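Local atomic coordinates of PAN2-PAN3 deadenylation complex catalytic subunit pan2 (Neurospora crassa, PDB entry 4CZW), a protein that forms the catalytic subunit of the PAN2-PAN3 deadenylation complex, probably shortening mRNA poly(A) tails with a metal-dependent exonuclease domain beside a ubiquitin-protease-like domain. Residues 161-166 with 395-400; 447-452 with 471-476. All blocks are in the same frame, centred on the assembly; numbering follows the deposited sequence.

Contact 1: residues 161-166 with 395-400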
ATOM      1  N   ARG A 161     -10.989   6.256 -19.102  1.00 73.37           N
ATOM      2  CA  ARG A 161     -11.692   6.515 -20.353  1.00 76.00           C
ATOM      3  C   ARG A 161     -12.198   7.953 -20.393  1.00 76.62           C
ATOM      4  O   ARG A 161     -12.093   8.632 -21.414  1.00 86.64           O
ATOM      5  CB  ARG A 161     -12.858   5.541 -20.529  1.00 77.32           C
ATOM      6  CG  ARG A 161     -13.529   5.621 -21.890  1.00 87.18           C
ATOM      7  CD  ARG A 161     -14.866   4.898 -21.892  1.00 92.01           C
ATOM      8  NE  ARG A 161     -15.823   5.535 -20.992  1.00 88.18           N
ATOM      9  CZ  ARG A 161     -16.603   6.555 -21.332  1.00 92.09           C
ATOM     10  NH1 ARG A 161     -16.541   7.061 -22.556  1.00 89.69           N
ATOM     11  NH2 ARG A 161     -17.445   7.073 -20.448  1.00 96.02           N
ATOM     12  N   THR A 162     -12.746   8.407 -19.271  1.00 72.46           N
ATOM     13  CA  THR A 162     -13.226   9.778 -19.146  1.00 75.36           C
ATOM     14  C   THR A 162     -12.058  10.759 -19.160  1.00 79.88           C
ATOM     15  O   THR A 162     -12.119  11.805 -19.806  1.00 84.49           O
ATOM     16  CB  THR A 162     -14.043   9.971 -17.853  1.00 81.80           C
ATOM     17  OG1 THR A 162     -15.172   9.089 -17.863  1.00 85.83           O
ATOM     18  CG2 THR A 162     -14.529  11.408 -17.731  1.00 86.00           C
ATOM     19  N   LEU A 163     -10.993  10.404 -18.447  1.00 79.99           N
ATOM     20  CA  LEU A 163      -9.795  11.234 -18.369  1.00 78.29           C
ATOM     21  C   LEU A 163      -9.167  11.450 -19.742  1.00 78.22           C
ATOM     22  O   LEU A 163      -8.857  12.579 -20.123  1.00 76.94           O
ATOM     23  CB  LEU A 163      -8.770  10.601 -17.425  1.00 73.26           C
ATOM     24  CG  LEU A 163      -7.393  11.266 -17.367  1.00 61.88           C
ATOM     25  CD1 LEU A 163      -7.498  12.677 -16.812  1.00 63.48           C
ATOM     26  CD2 LEU A 163      -6.427  10.431 -16.541  1.00 67.20           C
ATOM     27  N   PHE A 164      -8.988  10.362 -20.483  1.00 78.21           N
ATOM     28  CA  PHE A 164      -8.364  10.424 -21.798  1.00 73.78           C
ATOM     29  C   PHE A 164      -9.387  10.733 -22.888  1.00 78.90           C
ATOM     30  O   PHE A 164      -9.064  10.717 -24.077  1.00 78.50           O
ATOM     31  CB  PHE A 164      -7.639   9.111 -22.100  1.00 75.60           C
ATOM     32  CG  PHE A 164      -6.533   8.797 -21.134  1.00 73.99           C
ATOM     33  CD1 PHE A 164      -5.750   9.811 -20.604  1.00 77.74           C
ATOM     34  CD2 PHE A 164      -6.282   7.492 -20.744  1.00 72.42           C
ATOM     35  CE1 PHE A 164      -4.733   9.527 -19.712  1.00 72.01           C
ATOM     36  CE2 PHE A 164      -5.267   7.202 -19.851  1.00 72.26           C
ATOM     37  CZ  PHE A 164      -4.491   8.222 -19.334  1.00 71.54           C
ATOM     38  N   LYS A 165     -10.617  11.016 -22.465  1.00 85.18           N
ATOM     39  CA  LYS A 165     -11.706  11.407 -23.361  1.00 82.14           C
ATOM     40  C   LYS A 165     -11.933  10.406 -24.490  1.00 80.96           C
ATOM     41  O   LYS A 165     -12.223  10.788 -25.624  1.00 86.70           O
ATOM     42  CB  LYS A 165     -11.442  12.799 -23.939  1.00 78.57           C
ATOM     43  CG  LYS A 165     -11.469  13.905 -22.897  1.00 86.90           C
ATOM     44  CD  LYS A 165     -11.157  15.261 -23.508  1.00 82.52           C
ATOM     45  CE  LYS A 165     -11.218  16.359 -22.458  1.00 75.94           C
ATOM     46  NZ  LYS A 165     -10.856  17.689 -23.018  1.00 72.45           N
ATOM     47  N   LEU A 166     -11.798   9.125 -24.168  1.00 83.70           N
ATOM     48  CA  LEU A 166     -12.052   8.060 -25.128  1.00 82.84           C
ATOM     49  C   LEU A 166     -13.551   7.813 -25.256  1.00 92.32           C
ATOM     50  O   LEU A 166     -14.312   8.085 -24.328  1.00 91.46           O
ATOM     51  CB  LEU A 166     -11.334   6.777 -24.706  1.00 81.31           C
ATOM     52  CG  LEU A 166      -9.827   6.891 -24.467  1.00 84.64           C
ATOM     53  CD1 LEU A 166      -9.315   5.678 -23.711  1.00 84.55           C
ATOM     54  CD2 LEU A 166      -9.085   7.053 -25.784  1.00 82.39           C
ATOM     55  N   LYS A 395      -2.683  16.957 -14.293  1.00 46.60           N
ATOM     56  CA  LYS A 395      -3.541  17.798 -13.462  1.00 48.33           C
ATOM     57  C   LYS A 395      -5.020  17.495 -13.684  1.00 52.88           C
ATOM     58  O   LYS A 395      -5.847  17.705 -12.796  1.00 54.76           O
ATOM     59  CB  LYS A 395      -3.259  19.277 -13.737  1.00 43.57           C
ATOM     60  CG  LYS A 395      -3.975  20.237 -12.797  1.00 38.86           C
ATOM     61  CD  LYS A 395      -3.599  21.680 -13.085  1.00 49.59           C
ATOM     62  CE  LYS A 395      -4.290  22.632 -12.122  1.00 42.38           C
ATOM     63  NZ  LYS A 395      -3.888  24.046 -12.359  1.00 48.06           N
ATOM     64  N   ALA A 396      -5.347  16.991 -14.870  1.00 51.35           N
ATOM     65  CA  ALA A 396      -6.722  16.637 -15.198  1.00 54.00           C
ATOM     66  C   ALA A 396      -7.209  15.457 -14.361  1.00 56.86           C
ATOM     67  O   ALA A 396      -8.412  15.231 -14.232  1.00 63.22           O
ATOM     68  CB  ALA A 396      -6.846  16.322 -16.681  1.00 47.54           C
ATOM     69  N   ALA A 397      -6.269  14.710 -13.792  1.00 54.00           N
ATOM     70  CA  ALA A 397      -6.601  13.537 -12.991  1.00 55.60           C
ATOM     71  C   ALA A 397      -6.755  13.879 -11.512  1.00 52.86           C
ATOM     72  O   ALA A 397      -7.113  13.022 -10.705  1.00 51.90           O
ATOM     73  CB  ALA A 397      -5.545  12.460 -13.173  1.00 56.37           C
ATOM     74  N   ASN A 398      -6.479  15.131 -11.157  1.00 48.35           N
ATOM     75  CA  ASN A 398      -6.632  15.576  -9.777  1.00 50.16           C
ATOM     76  C   ASN A 398      -8.089  15.535  -9.331  1.00 57.44           C
ATOM     77  O   ASN A 398      -8.996  15.779 -10.128  1.00 58.21           O
ATOM     78  CB  ASN A 398      -6.073  16.989  -9.598  1.00 52.69           C
ATOM     79  CG  ASN A 398      -4.563  17.038  -9.708  1.00 57.21           C
ATOM     80  OD1 ASN A 398      -3.886  16.017  -9.582  1.00 50.63           O
ATOM     81  ND2 ASN A 398      -4.025  18.231  -9.933  1.00 54.94           N
ATOM     82  N   HIS A 399      -8.298  15.214  -8.055  1.00 56.91           N
ATOM     83  CA  HIS A 399      -9.627  15.176  -7.444  1.00 54.97           C
ATOM     84  C   HIS A 399     -10.565  14.196  -8.148  1.00 54.00           C
ATOM     85  O   HIS A 399     -11.786  14.339  -8.082  1.00 54.00           O
ATOM     86  CB  HIS A 399     -10.247  16.576  -7.432  1.00 53.15           C
ATOM     87  CG  HIS A 399      -9.261  17.670  -7.167  1.00 57.56           C
ATOM     88  ND1 HIS A 399      -8.694  17.879  -5.929  1.00 64.19           N
ATOM     89  CD2 HIS A 399      -8.736  18.615  -7.984  1.00 56.53           C
ATOM     90  CE1 HIS A 399      -7.864  18.906  -5.994  1.00 62.18           C
ATOM     91  NE2 HIS A 399      -7.872  19.369  -7.231  1.00 57.26           N
ATOM     92  N   ARG A 400      -9.988  13.200  -8.814  1.00 55.01           N
ATOM     93  CA  ARG A 400     -10.771  12.196  -9.527  1.00 57.38           C
ATOM     94  C   ARG A 400     -10.725  10.848  -8.813  1.00 57.83           C
ATOM     95  O   ARG A 400      -9.705  10.480  -8.230  1.00 52.86           O
ATOM     96  CB  ARG A 400     -10.266  12.044 -10.962  1.00 59.58           C
ATOM     97  CG  ARG A 400     -10.508  13.256 -11.847  1.00 64.35           C
ATOM     98  CD  ARG A 400     -11.985  13.426 -12.161  1.00 74.99           C
ATOM     99  NE  ARG A 400     -12.563  12.212 -12.730  1.00 99.04           N
ATOM    100  CZ  ARG A 400     -12.510  11.891 -14.018  1.00 95.76           C
ATOM    101  NH1 ARG A 400     -11.901  12.694 -14.880  1.00 83.41           N
ATOM    102  NH2 ARG A 400     -13.065  10.764 -14.446  1.00 77.50           N
TER
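L163 spreads its two methyls over the short 3-10 turn at 395-397. CD1 lies 3.7 Å from CB of A396 and 3.8 Å from the backbone N of A397, while CD2 reaches CB of A397 at 4.0 Å. With CG of L163 anti to the backbone N (chi1 173°), the branched end extends from the helix toward the two alanines. L62 of helix 61-71 touches both L163 and A397, so a third element borders this apolar patch. The contact lies in the ubiquitin-protease-like domain, where the last turn of helix 158-163 meets the loop that follows strand 385-394. That helix ends in a Schellman motif: K165 takes positive phi, L166 N bonds to R161 O at 2.8 Å, and the bond from K165 N to T162 O is weak. Beyond the patch, R400 reaches back from the end of the type II turn 397-400. Its chain, bent at chi2 and chi3, crosses the side chain of T162 at about a right angle. The edge of the guanidinium meets CB of T162, 3.6 Å from NH2, and NH2 is also 3.7 Å from CG2 of T162. CA of L163, 4.3 Å from NH1, stands oblique to the guanidinium plane. The hydroxyl OG1 of T162 is engaged elsewhere, hydrogen-bonded to the carbonyl of E158 one helical turn earlier.

Contact 2: residues 447-452 with 471-476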
ATOM      1  N   GLU A 447      -5.831 -17.777  14.879  1.00 51.21           N
ATOM      2  CA  GLU A 447      -4.778 -18.397  15.680  1.00 55.09           C
ATOM      3  C   GLU A 447      -3.406 -17.945  15.187  1.00 49.74           C
ATOM      4  O   GLU A 447      -3.194 -17.789  13.984  1.00 50.96           O
ATOM      5  CB  GLU A 447      -4.886 -19.923  15.633  1.00 50.28           C
ATOM      6  CG  GLU A 447      -6.235 -20.473  16.077  1.00 59.93           C
ATOM      7  CD  GLU A 447      -6.521 -20.229  17.549  1.00 70.32           C
ATOM      8  OE1 GLU A 447      -5.570 -19.964  18.314  1.00 76.23           O
ATOM      9  OE2 GLU A 447      -7.705 -20.305  17.941  1.00 77.27           O
ATOM     10  N   PHE A 448      -2.478 -17.738  16.116  1.00 49.93           N
ATOM     11  CA  PHE A 448      -1.165 -17.196  15.773  1.00 56.42           C
ATOM     12  C   PHE A 448      -0.054 -18.238  15.857  1.00 57.39           C
ATOM     13  O   PHE A 448      -0.189 -19.259  16.531  1.00 56.32           O
ATOM     14  CB  PHE A 448      -0.806 -16.020  16.689  1.00 48.04           C
ATOM     15  CG  PHE A 448      -1.732 -14.839  16.574  1.00 51.32           C
ATOM     16  CD1 PHE A 448      -2.610 -14.719  15.510  1.00 54.06           C
ATOM     17  CD2 PHE A 448      -1.710 -13.840  17.533  1.00 41.51           C
ATOM     18  CE1 PHE A 448      -3.457 -13.630  15.411  1.00 54.44           C
ATOM     19  CE2 PHE A 448      -2.551 -12.748  17.438  1.00 41.27           C
ATOM     20  CZ  PHE A 448      -3.426 -12.644  16.377  1.00 44.88           C
ATOM     21  N   ILE A 449       1.047 -17.962  15.163  1.00 58.81           N
ATOM     22  CA  ILE A 449       2.288 -18.711  15.332  1.00 55.99           C
ATOM     23  C   ILE A 449       3.451 -17.727  15.388  1.00 54.14           C
ATOM     24  O   ILE A 449       3.297 -16.557  15.039  1.00 57.53           O
ATOM     25  CB  ILE A 449       2.516 -19.737  14.199  1.00 60.94           C
ATOM     26  CG1 ILE A 449       2.404 -19.070  12.827  1.00 60.78           C
ATOM     27  CG2 ILE A 449       1.538 -20.898  14.317  1.00 57.95           C
ATOM     28  CD1 ILE A 449       3.738 -18.676  12.223  1.00 58.68           C
ATOM     29  N   ARG A 450       4.614 -18.201  15.821  1.00 58.91           N
ATOM     30  CA  ARG A 450       5.783 -17.338  15.943  1.00 60.54           C
ATOM     31  C   ARG A 450       6.702 -17.451  14.731  1.00 68.14           C
ATOM     32  O   ARG A 450       6.951 -18.546  14.228  1.00 65.22           O
ATOM     33  CB  ARG A 450       6.564 -17.671  17.216  1.00 60.66           C
ATOM     34  CG  ARG A 450       5.772 -17.503  18.500  1.00 70.07           C
ATOM     35  CD  ARG A 450       6.431 -16.486  19.415  1.00 75.23           C
ATOM     36  NE  ARG A 450       5.948 -16.587  20.789  1.00 82.49           N
ATOM     37  CZ  ARG A 450       6.527 -17.328  21.728  1.00100.19           C
ATOM     38  NH1 ARG A 450       7.612 -18.034  21.441  1.00 96.58           N
ATOM     39  NH2 ARG A 450       6.023 -17.363  22.954  1.00102.42           N
ATOM     40  N   LEU A 451       7.205 -16.310  14.270  1.00 72.82           N
ATOM     41  CA  LEU A 451       8.137 -16.280  13.149  1.00 64.88           C
ATOM     42  C   LEU A 451       9.526 -15.839  13.600  1.00 73.99           C
ATOM     43  O   LEU A 451       9.715 -15.422  14.743  1.00 68.83           O
ATOM     44  CB  LEU A 451       7.625 -15.353  12.046  1.00 65.10           C
ATOM     45  CG  LEU A 451       6.411 -15.840  11.255  1.00 59.50           C
ATOM     46  CD1 LEU A 451       6.043 -14.838  10.172  1.00 55.40           C
ATOM     47  CD2 LEU A 451       6.687 -17.208  10.650  1.00 63.38           C
ATOM     48  N   LYS A 452      10.492 -15.931  12.693  1.00 94.06           N
ATOM     49  CA  LYS A 452      11.868 -15.559  12.998  1.00 90.76           C
ATOM     50  C   LYS A 452      12.055 -14.045  12.965  1.00 86.22           C
ATOM     51  O   LYS A 452      12.296 -13.417  13.997  1.00 83.66           O
ATOM     52  CB  LYS A 452      12.831 -16.230  12.016  1.00 92.20           C
ATOM     53  CG  LYS A 452      14.300 -15.977  12.312  1.00110.76           C
ATOM     54  CD  LYS A 452      15.195 -16.713  11.328  1.00114.01           C
ATOM     55  CE  LYS A 452      16.666 -16.493  11.642  1.00126.74           C
ATOM     56  NZ  LYS A 452      17.551 -17.216  10.688  1.00121.12           N
ATOM     57  N   SER A 471       7.437 -11.692  16.405  1.00 69.83           N
ATOM     58  CA  SER A 471       6.653 -11.563  15.184  1.00 57.23           C
ATOM     59  C   SER A 471       5.599 -12.662  15.093  1.00 62.43           C
ATOM     60  O   SER A 471       5.913 -13.846  15.212  1.00 63.24           O
ATOM     61  CB  SER A 471       7.563 -11.605  13.955  1.00 59.60           C
ATOM     62  OG  SER A 471       6.808 -11.553  12.758  1.00 75.42           O
ATOM     63  N   HIS A 472       4.349 -12.263  14.886  1.00 59.78           N
ATOM     64  CA  HIS A 472       3.252 -13.215  14.759  1.00 52.91           C
ATOM     65  C   HIS A 472       2.738 -13.291  13.326  1.00 46.73           C
ATOM     66  O   HIS A 472       2.975 -12.393  12.519  1.00 52.04           O
ATOM     67  CB  HIS A 472       2.105 -12.848  15.703  1.00 55.80           C
ATOM     68  CG  HIS A 472       2.411 -13.078  17.150  1.00 59.75           C
ATOM     69  ND1 HIS A 472       2.432 -14.334  17.715  1.00 62.38           N
ATOM     70  CD2 HIS A 472       2.701 -12.212  18.149  1.00 58.65           C
ATOM     71  CE1 HIS A 472       2.726 -14.234  18.999  1.00 60.66           C
ATOM     72  NE2 HIS A 472       2.893 -12.956  19.287  1.00 65.34           N
ATOM     73  N   ALA A 473       2.029 -14.371  13.021  1.00 48.99           N
ATOM     74  CA  ALA A 473       1.433 -14.555  11.704  1.00 45.12           C
ATOM     75  C   ALA A 473       0.192 -15.433  11.800  1.00 42.71           C
ATOM     76  O   ALA A 473       0.136 -16.354  12.614  1.00 46.00           O
ATOM     77  CB  ALA A 473       2.439 -15.162  10.743  1.00 49.96           C
ATOM     78  N   ILE A 474      -0.801 -15.138  10.969  1.00 36.46           N
ATOM     79  CA  ILE A 474      -2.033 -15.914  10.946  1.00 37.83           C
ATOM     80  C   ILE A 474      -1.771 -17.336  10.462  1.00 46.82           C
ATOM     81  O   ILE A 474      -1.241 -17.541   9.370  1.00 53.62           O
ATOM     82  CB  ILE A 474      -3.098 -15.263  10.044  1.00 38.02           C
ATOM     83  CG1 ILE A 474      -3.367 -13.824  10.489  1.00 42.82           C
ATOM     84  CG2 ILE A 474      -4.382 -16.078  10.060  1.00 36.04           C
ATOM     85  CD1 ILE A 474      -3.885 -13.716  11.904  1.00 43.63           C
ATOM     86  N   ALA A 475      -2.136 -18.313  11.284  1.00 47.33           N
ATOM     87  CA  ALA A 475      -1.983 -19.717  10.923  1.00 46.39           C
ATOM     88  C   ALA A 475      -3.343 -20.340  10.636  1.00 50.25           C
ATOM     89  O   ALA A 475      -3.443 -21.352   9.943  1.00 46.92           O
ATOM     90  CB  ALA A 475      -1.271 -20.478  12.026  1.00 46.93           C
ATOM     91  N   ARG A 476      -4.387 -19.721  11.177  1.00 54.48           N
ATOM     92  CA  ARG A 476      -5.751 -20.192  10.981  1.00 42.13           C
ATOM     93  C   ARG A 476      -6.739 -19.042  11.136  1.00 45.96           C
ATOM     94  O   ARG A 476      -6.625 -18.235  12.058  1.00 46.30           O
ATOM     95  CB  ARG A 476      -6.084 -21.313  11.967  1.00 45.92           C
ATOM     96  CG  ARG A 476      -7.495 -21.860  11.832  1.00 47.21           C
ATOM     97  CD  ARG A 476      -7.822 -22.835  12.950  1.00 45.11           C
ATOM     98  NE  ARG A 476      -9.195 -23.323  12.861  1.00 48.05           N
ATOM     99  CZ  ARG A 476      -9.769 -24.105  13.769  1.00 45.91           C
ATOM    100  NH1 ARG A 476      -9.090 -24.490  14.841  1.00 44.89           N
ATOM    101  NH2 ARG A 476     -11.024 -24.502  13.608  1.00 45.65           N
TER
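I449 packs closely against two alanines of the facing segment 471-476, its CG2 3.6 Å from CB of A475 and its CD1 4.0 Å from CB of A473. CD1 of L451 meets the same A473 methyl at 3.7 Å, so both branched side chains converge on it. On the backbone, I449 and A473 form a hydrogen-bonded antiparallel pair. The bond from I449 N to A473 O lies in the carbonyl plane, and the return bond from A473 N to I449 O is more bent, with an N-H...O angle of 137°. Toward E447 the register slips by one residue in a beta bulge: E447 O accepts a nearly straight bond from A475 N (2.9 Å, 174°), and E447 N donates to R476 O. These are neighbouring strands in the mixed sheet of the RNase H-like exonuclease domain, and E447 probably binds a catalytic divalent metal. E447 and R476 lie side by side, but the guanidinium is held by salt bridges to D603 and D493. F448 and I474, a non-hydrogen-bonded pair, start in diverging directions, yet CE1 of F448 meets CD1 of I474 at 3.5 Å, with V557 of helix 551-558 touching both. The side bearing R450 and H472 is looser and partly open to solvent. The H472 ring lies oblique to the F448 ring, centroids 5.5 Å apart, and the R450 guanidinium turns its edge to CE1 of H472.

How the contacts relate
Contacts 1 and 2 lie in different domains and on opposite sides of the chain's centre, their own centres about 43 Å apart and their nearest atoms about 31 Å. They follow each other in sequence: contact 1 joins parts of the protease-like scaffold 229 residues apart, and only afterwards does contact 2 pair two strands of the nuclease sheet. Contact 1 is away from the annotated metal sites. Contact 2 includes E447, whose side chain lies about 4 Å from that of D445, and the side chain of F448 lies about 5 Å from that of D554; both aspartates, like E447, are probable ligands of the catalytic metals.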